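Local coordinates for putative dehydratase (Mesorhizobium loti, PDB 2POZ), which is of unproven function but probably acts as a lyase, perhaps a dehydratase, of the mandelate racemase/muconate lactonizing enzyme type, at residues A[11-16]-A[342-347]; A[18-23]-A[38-43]; A[32-37]-A[311-316]. One frame throughout, in Å; residues are numbered along the deposited sequence.

Contact 1: A[11-16]-A[342-347]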
# COMPACT_ATOMS: atom_id res chain seq x y z
N TYR A 11 23.55 -36.61 -21.55
CA TYR A 11 22.79 -37.31 -22.58
C TYR A 11 21.62 -36.45 -23.07
O TYR A 11 20.88 -35.90 -22.26
CB TYR A 11 22.25 -38.62 -22.00
CG TYR A 11 23.31 -39.51 -21.38
CD1 TYR A 11 23.93 -40.51 -22.13
CD2 TYR A 11 23.73 -39.31 -20.06
CE1 TYR A 11 24.94 -41.31 -21.57
CE2 TYR A 11 24.74 -40.10 -19.49
CZ TYR A 11 25.34 -41.09 -20.26
OH TYR A 11 26.34 -41.87 -19.72
N LEU A 12 21.49 -36.34 -24.39
CA LEU A 12 20.40 -35.59 -25.00
C LEU A 12 19.60 -36.63 -25.79
O LEU A 12 19.92 -36.95 -26.92
CB LEU A 12 20.94 -34.51 -25.93
CG LEU A 12 19.93 -33.68 -26.73
CD1 LEU A 12 18.84 -33.12 -25.83
CD2 LEU A 12 20.67 -32.55 -27.44
N LEU A 13 18.56 -37.16 -25.16
CA LEU A 13 17.75 -38.19 -25.79
C LEU A 13 16.73 -37.74 -26.82
O LEU A 13 16.33 -36.57 -26.88
CB LEU A 13 17.00 -39.00 -24.74
CG LEU A 13 17.69 -40.11 -23.95
CD1 LEU A 13 18.81 -39.54 -23.11
CD2 LEU A 13 16.66 -40.80 -23.07
N LYS A 14 16.33 -38.70 -27.64
CA LYS A 14 15.28 -38.52 -28.62
C LYS A 14 14.38 -39.62 -28.10
O LYS A 14 14.67 -40.80 -28.26
CB LYS A 14 15.74 -38.86 -30.04
CG LYS A 14 14.62 -38.68 -31.07
CD LYS A 14 15.05 -39.04 -32.49
CE LYS A 14 15.06 -40.55 -32.70
NZ LYS A 14 15.24 -40.90 -34.14
N SER A 15 13.30 -39.24 -27.42
CA SER A 15 12.40 -40.23 -26.86
C SER A 15 10.97 -39.86 -27.21
O SER A 15 10.29 -39.17 -26.44
CB SER A 15 12.57 -40.29 -25.34
OG SER A 15 11.79 -41.33 -24.77
N GLY A 16 10.51 -40.32 -28.37
CA GLY A 16 9.17 -40.00 -28.80
C GLY A 16 9.09 -38.51 -29.07
O GLY A 16 9.98 -37.95 -29.72
N GLY A 342 9.70 -44.86 -30.73
CA GLY A 342 11.01 -44.39 -30.30
C GLY A 342 11.12 -44.01 -28.83
O GLY A 342 12.14 -43.47 -28.42
N TYR A 343 10.07 -44.26 -28.05
CA TYR A 343 10.14 -43.95 -26.62
C TYR A 343 11.32 -44.72 -26.04
O TYR A 343 11.51 -45.90 -26.36
CB TYR A 343 8.86 -44.39 -25.89
CG TYR A 343 9.03 -44.44 -24.38
CD1 TYR A 343 9.12 -43.27 -23.63
CD2 TYR A 343 9.13 -45.67 -23.72
CE1 TYR A 343 9.31 -43.32 -22.24
CE2 TYR A 343 9.32 -45.73 -22.34
CZ TYR A 343 9.41 -44.55 -21.60
OH TYR A 343 9.60 -44.61 -20.24
N VAL A 344 12.11 -44.06 -25.20
CA VAL A 344 13.26 -44.70 -24.59
C VAL A 344 13.12 -44.85 -23.08
O VAL A 344 13.05 -43.86 -22.36
CB VAL A 344 14.56 -43.89 -24.87
CG1 VAL A 344 15.74 -44.53 -24.13
CG2 VAL A 344 14.82 -43.84 -26.36
N GLU A 345 13.07 -46.09 -22.61
CA GLU A 345 12.98 -46.36 -21.18
C GLU A 345 14.39 -46.20 -20.61
O GLU A 345 15.29 -46.97 -20.95
CB GLU A 345 12.47 -47.77 -20.93
CG GLU A 345 12.33 -48.10 -19.45
CD GLU A 345 11.51 -47.07 -18.70
OE1 GLU A 345 10.30 -46.95 -19.00
OE2 GLU A 345 12.07 -46.37 -17.83
N VAL A 346 14.58 -45.21 -19.74
CA VAL A 346 15.89 -44.97 -19.15
C VAL A 346 16.13 -45.73 -17.85
O VAL A 346 17.26 -45.81 -17.37
CB VAL A 346 16.11 -43.45 -18.87
CG1 VAL A 346 15.91 -42.65 -20.16
CG2 VAL A 346 15.14 -42.98 -17.79
N LEU A 347 15.08 -46.28 -17.26
CA LEU A 347 15.24 -47.00 -16.00
C LEU A 347 15.04 -48.49 -16.11
O LEU A 347 14.20 -48.97 -16.88
CB LEU A 347 14.28 -46.45 -14.95
CG LEU A 347 14.46 -44.98 -14.54
CD1 LEU A 347 13.51 -44.68 -13.39
CD2 LEU A 347 15.90 -44.73 -14.14
O HOH W 1 14.37 -43.27 -29.65
O HOH W 2 12.19 -41.07 -22.00

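Contact 2: A[18-23]-A[38-43]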
# COMPACT_ATOMS: atom_id res chain seq x y z
N LEU A 18 9.46 -36.20 -26.92
CA LEU A 18 10.31 -35.45 -25.98
C LEU A 18 11.81 -35.60 -26.26
O LEU A 18 12.24 -36.51 -26.97
CB LEU A 18 10.05 -35.92 -24.54
CG LEU A 18 8.62 -35.90 -24.00
CD1 LEU A 18 8.62 -36.48 -22.58
CD2 LEU A 18 8.07 -34.48 -24.00
N HIS A 19 12.59 -34.69 -25.68
CA HIS A 19 14.04 -34.73 -25.78
C HIS A 19 14.62 -34.56 -24.38
O HIS A 19 15.17 -33.52 -24.04
CB HIS A 19 14.57 -33.66 -26.75
CG HIS A 19 13.94 -32.31 -26.60
ND1 HIS A 19 14.14 -31.51 -25.49
CD2 HIS A 19 13.15 -31.60 -27.44
CE1 HIS A 19 13.51 -30.36 -25.66
NE2 HIS A 19 12.90 -30.39 -26.83
N PRO A 20 14.48 -35.60 -23.54
CA PRO A 20 14.98 -35.61 -22.16
C PRO A 20 16.48 -35.34 -22.15
O PRO A 20 17.21 -35.83 -23.01
CB PRO A 20 14.67 -37.01 -21.68
CG PRO A 20 13.47 -37.40 -22.49
CD PRO A 20 13.83 -36.89 -23.85
N VAL A 21 16.92 -34.55 -21.18
CA VAL A 21 18.33 -34.22 -21.04
C VAL A 21 18.73 -34.80 -19.69
O VAL A 21 18.17 -34.43 -18.66
CB VAL A 21 18.53 -32.68 -21.04
CG1 VAL A 21 20.01 -32.34 -20.88
CG2 VAL A 21 18.00 -32.10 -22.36
N LEU A 22 19.67 -35.74 -19.71
CA LEU A 22 20.10 -36.39 -18.49
C LEU A 22 21.57 -36.19 -18.19
O LEU A 22 22.35 -35.88 -19.08
CB LEU A 22 19.85 -37.90 -18.57
CG LEU A 22 18.58 -38.45 -19.22
CD1 LEU A 22 18.67 -39.98 -19.19
CD2 LEU A 22 17.34 -37.97 -18.51
N VAL A 23 21.92 -36.36 -16.92
CA VAL A 23 23.30 -36.24 -16.49
C VAL A 23 23.61 -37.43 -15.59
O VAL A 23 22.75 -37.91 -14.86
CB VAL A 23 23.55 -34.92 -15.70
CG1 VAL A 23 22.79 -34.93 -14.38
CG2 VAL A 23 25.05 -34.75 -15.45
N GLY A 38 14.66 -30.47 -16.44
CA GLY A 38 13.28 -30.41 -16.90
C GLY A 38 13.01 -29.73 -18.24
O GLY A 38 11.96 -29.12 -18.41
N ILE A 39 13.95 -29.83 -19.18
CA ILE A 39 13.74 -29.21 -20.49
C ILE A 39 13.56 -30.31 -21.56
O ILE A 39 14.24 -30.31 -22.58
CB ILE A 39 14.93 -28.31 -20.88
CG1 ILE A 39 15.32 -27.40 -19.70
CG2 ILE A 39 14.56 -27.46 -22.10
CD1 ILE A 39 14.29 -26.33 -19.33
N ALA A 40 12.63 -31.22 -21.31
CA ALA A 40 12.36 -32.33 -22.23
C ALA A 40 11.41 -31.92 -23.36
O ALA A 40 11.21 -32.67 -24.32
CB ALA A 40 11.76 -33.50 -21.45
N TYR A 41 10.82 -30.73 -23.25
CA TYR A 41 9.91 -30.24 -24.28
C TYR A 41 10.15 -28.76 -24.50
O TYR A 41 10.95 -28.13 -23.80
CB TYR A 41 8.45 -30.50 -23.86
CG TYR A 41 8.12 -29.95 -22.50
CD1 TYR A 41 7.60 -28.67 -22.35
CD2 TYR A 41 8.41 -30.68 -21.35
CE1 TYR A 41 7.37 -28.12 -21.08
CE2 TYR A 41 8.20 -30.15 -20.08
CZ TYR A 41 7.68 -28.87 -19.96
OH TYR A 41 7.46 -28.34 -18.72
N GLY A 42 9.45 -28.19 -25.47
CA GLY A 42 9.65 -26.79 -25.77
C GLY A 42 10.95 -26.65 -26.54
O GLY A 42 11.52 -27.64 -27.00
N VAL A 43 11.43 -25.42 -26.67
CA VAL A 43 12.67 -25.18 -27.41
C VAL A 43 13.84 -24.82 -26.49
O VAL A 43 13.81 -23.79 -25.82
CB VAL A 43 12.45 -24.05 -28.44
CG1 VAL A 43 13.72 -23.82 -29.25
CG2 VAL A 43 11.29 -24.40 -29.35

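Contact 3: A[32-37]-A[311-316]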
# COMPACT_ATOMS: atom_id res chain seq x y z
N THR A 32 27.68 -43.95 -8.75
CA THR A 32 27.21 -42.97 -9.73
C THR A 32 25.89 -42.33 -9.33
O THR A 32 25.09 -42.92 -8.61
CB THR A 32 27.00 -43.63 -11.10
OG1 THR A 32 25.93 -44.57 -11.00
CG2 THR A 32 28.27 -44.36 -11.53
N GLY A 33 25.68 -41.11 -9.80
CA GLY A 33 24.44 -40.41 -9.51
C GLY A 33 23.80 -39.97 -10.82
O GLY A 33 24.51 -39.59 -11.75
N ALA A 34 22.48 -40.02 -10.88
CA ALA A 34 21.76 -39.64 -12.09
C ALA A 34 20.80 -38.47 -11.83
O ALA A 34 20.20 -38.37 -10.76
CB ALA A 34 20.99 -40.83 -12.64
N GLY A 35 20.66 -37.59 -12.82
CA GLY A 35 19.78 -36.45 -12.70
C GLY A 35 19.16 -36.08 -14.04
O GLY A 35 19.67 -36.50 -15.08
N GLU A 36 18.08 -35.30 -14.02
CA GLU A 36 17.42 -34.89 -15.25
C GLU A 36 17.02 -33.41 -15.24
O GLU A 36 16.49 -32.91 -14.25
CB GLU A 36 16.17 -35.75 -15.50
CG GLU A 36 15.49 -35.51 -16.86
CD GLU A 36 14.42 -36.56 -17.18
OE1 GLU A 36 14.46 -37.66 -16.60
OE2 GLU A 36 13.55 -36.29 -18.03
N ALA A 37 17.30 -32.72 -16.34
CA ALA A 37 16.95 -31.31 -16.46
C ALA A 37 15.54 -31.27 -17.04
O ALA A 37 15.24 -31.97 -18.02
CB ALA A 37 17.94 -30.61 -17.39
N SER A 311 11.61 -38.15 -18.65
CA SER A 311 11.75 -39.60 -18.70
C SER A 311 11.36 -40.19 -17.34
O SER A 311 10.99 -39.46 -16.41
CB SER A 311 13.20 -39.96 -19.02
OG SER A 311 14.02 -39.75 -17.88
N SER A 312 11.44 -41.51 -17.23
CA SER A 312 11.13 -42.21 -15.98
C SER A 312 12.03 -41.72 -14.84
O SER A 312 11.65 -41.80 -13.67
CB SER A 312 11.33 -43.71 -16.15
OG SER A 312 10.46 -44.26 -17.12
N LEU A 313 13.22 -41.23 -15.17
CA LEU A 313 14.14 -40.75 -14.14
C LEU A 313 13.56 -39.57 -13.36
O LEU A 313 13.41 -39.65 -12.14
CB LEU A 313 15.49 -40.36 -14.75
CG LEU A 313 16.53 -39.78 -13.77
CD1 LEU A 313 16.74 -40.73 -12.60
CD2 LEU A 313 17.85 -39.52 -14.49
N ILE A 314 13.24 -38.47 -14.03
CA ILE A 314 12.71 -37.32 -13.31
C ILE A 314 11.39 -37.63 -12.60
O ILE A 314 11.09 -37.05 -11.57
CB ILE A 314 12.53 -36.08 -14.22
CG1 ILE A 314 12.27 -34.85 -13.34
CG2 ILE A 314 11.39 -36.29 -15.19
CD1 ILE A 314 12.66 -33.54 -14.00
N GLU A 315 10.61 -38.57 -13.14
CA GLU A 315 9.35 -38.94 -12.49
C GLU A 315 9.66 -39.64 -11.17
O GLU A 315 9.03 -39.37 -10.14
CB GLU A 315 8.53 -39.88 -13.38
CG GLU A 315 8.02 -39.26 -14.66
CD GLU A 315 7.22 -40.24 -15.51
OE1 GLU A 315 6.30 -40.88 -14.95
OE2 GLU A 315 7.51 -40.37 -16.72
N THR A 316 10.62 -40.55 -11.19
CA THR A 316 11.00 -41.29 -9.99
C THR A 316 11.62 -40.35 -8.96
O THR A 316 11.34 -40.46 -7.77
CB THR A 316 11.98 -42.42 -10.33
OG1 THR A 316 11.35 -43.32 -11.25
CG2 THR A 316 12.38 -43.19 -9.08

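Contact 1: A[11-16]-A[342-347]
S15 and Y343 bring their backbones closest, 4.4 Å between CA atoms, where the chain leaving strand 5-12 passes the loop 342-347 with end-to-end directions 131° apart. The two share no ladder of main-chain bonds; S15 joins them through its side chain. With OG set opposite its own backbone N (chi1 -174°), the hydroxyl accepts from V344 N at 2.8 Å, and the N-H...O angle of 170° makes this bond nearly straight. The same OG lies 3.5 Å from Y343 CD1, approaching that ring obliquely. A water bonded to S15 OG also donates to V344 O, so both polar main-chain atoms of V344 are tied to one serine. A second water donates to K14 O and, at 2.6 Å, to G342 O, bridging two carbonyls that could not bond each other. Beyond the serine the contact turns apolar: L13 CD2 rests 3.5 Å from V346 CG1 and 4.0 Å from V344 CG1. V344 CG2 meets K14 O separately, as a methyl-to-carbonyl contact. L22 of strand 21-27 touches both L13 and V346. The arrangement thus joins the segment just after an inner strand of the N-terminal sheet to a loop of the C-terminal part, and its chemistry implies an aliphatic part formed by L13, V344 and V346 beside a water-bridged polar part, held by one direct hydrogen bond, from the amide of V344 to the serine oxygen.

Contact 2: A[18-23]-A[38-43]
The imidazole of H19 lies with one face against A40 O, which sits 3.3 Å above the ring plane and over its centre, while carbonyl oxygens of I39 and G42 stand at its edge. G42 O is exactly in the ring plane and accepts from NE2 at 3.1 Å, with an N-H...O angle of 148°; I39 O is 3.1 Å from ND1. The rotation about chi1 (44°) that places CG between the backbone N and the carbonyl carbon folds the ring over A40 O. That oxygen has a second role, since H19 N donates to it at 2.8 Å in a nearly straight bond, so one carbonyl meets both the amide and the ring of the same residue. In return A40 CA approaches H19 O at 3.5 Å with an angle of 169° at the hydrogen, a CA-H...O contact. The H19 N to A40 O bond lies just beyond the ladder of strands 21-27 and 33-37, in the antiparallel sheet of the enolase-superfamily N-terminal domain, where the regular register has slipped and 38-43 leads on to helix 45-59. Nearer the strand, A40 CB packs on P20, 3.9 Å from its CA. L18 runs side by side with Y41, its CD2 4.0 Å from Y41 CB, and this branch also touches A40 O. The phenol of Y41 leads away from the contact: its OH bonds E257 of the C-terminal barrel domain, and its ring meets F80 of a second subunit of the octamer edge-to-face. Y41 O accepts from NE1 of W81 of that subunit, whose indole also packs on I39.

Contact 3: A[32-37]-A[311-316]
E36 and I314 cross at about a right angle, the glutamate reaching from its strand past the isoleucine to the start of the helix. Its CG is anti to the backbone N (chi1 -173°) and the chain stays extended beyond it, which carries the carboxylate to the first turn. I314 CB lies 3.5 Å from E36 CD and so packs against the carboxylate group itself, with I314 CG2 close by. The two oxygens divide the polar work. OE2 uses its syn lone pair to accept from S311 N at 2.8 Å, in a bond close to straight. OE1 accepts from I314 N at 3.0 Å, which comes from above the carboxylate plane, 51° out of it, and also from S311 OG, at a distance so short that its exact length is doubtful. S311 is the N-cap of helix 312-324, its OG accepting in turn from L313 N, so E36 backs the capping hydroxyl and also binds an amide of the first turn directly. The strand and helix axes pass 7.7 Å apart at 99°, joining a strand of the N-terminal antiparallel sheet, outermost within this chain, to a helix of the C-terminal domain, whose fold in this family is a modified TIM barrel. Two amide donors thus hold this buried carboxylate, with the hydroxyl as a further partner, and the helix N terminus would probably favour its charged form. L313 packs along the strand nearer A34: CD2 meets A34 CB at 3.9 Å and G35 O at 3.6 Å, while its CB touches E36 OE1. On the strand's backbone, Q98 accepts from E36 N and D102 from A34 N.

At the end of strand 5-12 the chain enters contact 1, whose partner 342-347 closes a loop spanning most of the protein. It then turns into 18-23 and reaches strand 33-37; contact 2 closes a short loop at 38-43, before helix 45-59. Contact 3 begins at 32-37, within that short loop, and finds its partner only at 311-316. Contacts 2 and 3 therefore cross, and both nest within contact 1. Contacts 1 and 3 tie the N-terminal domain to the C-terminal barrel domain, while contact 2 stays within the former. L13 N to P20 O and V23 N to G35 O bonds link neighbouring strands between contacts; E345 bonds S312, joining contacts 1 and 3.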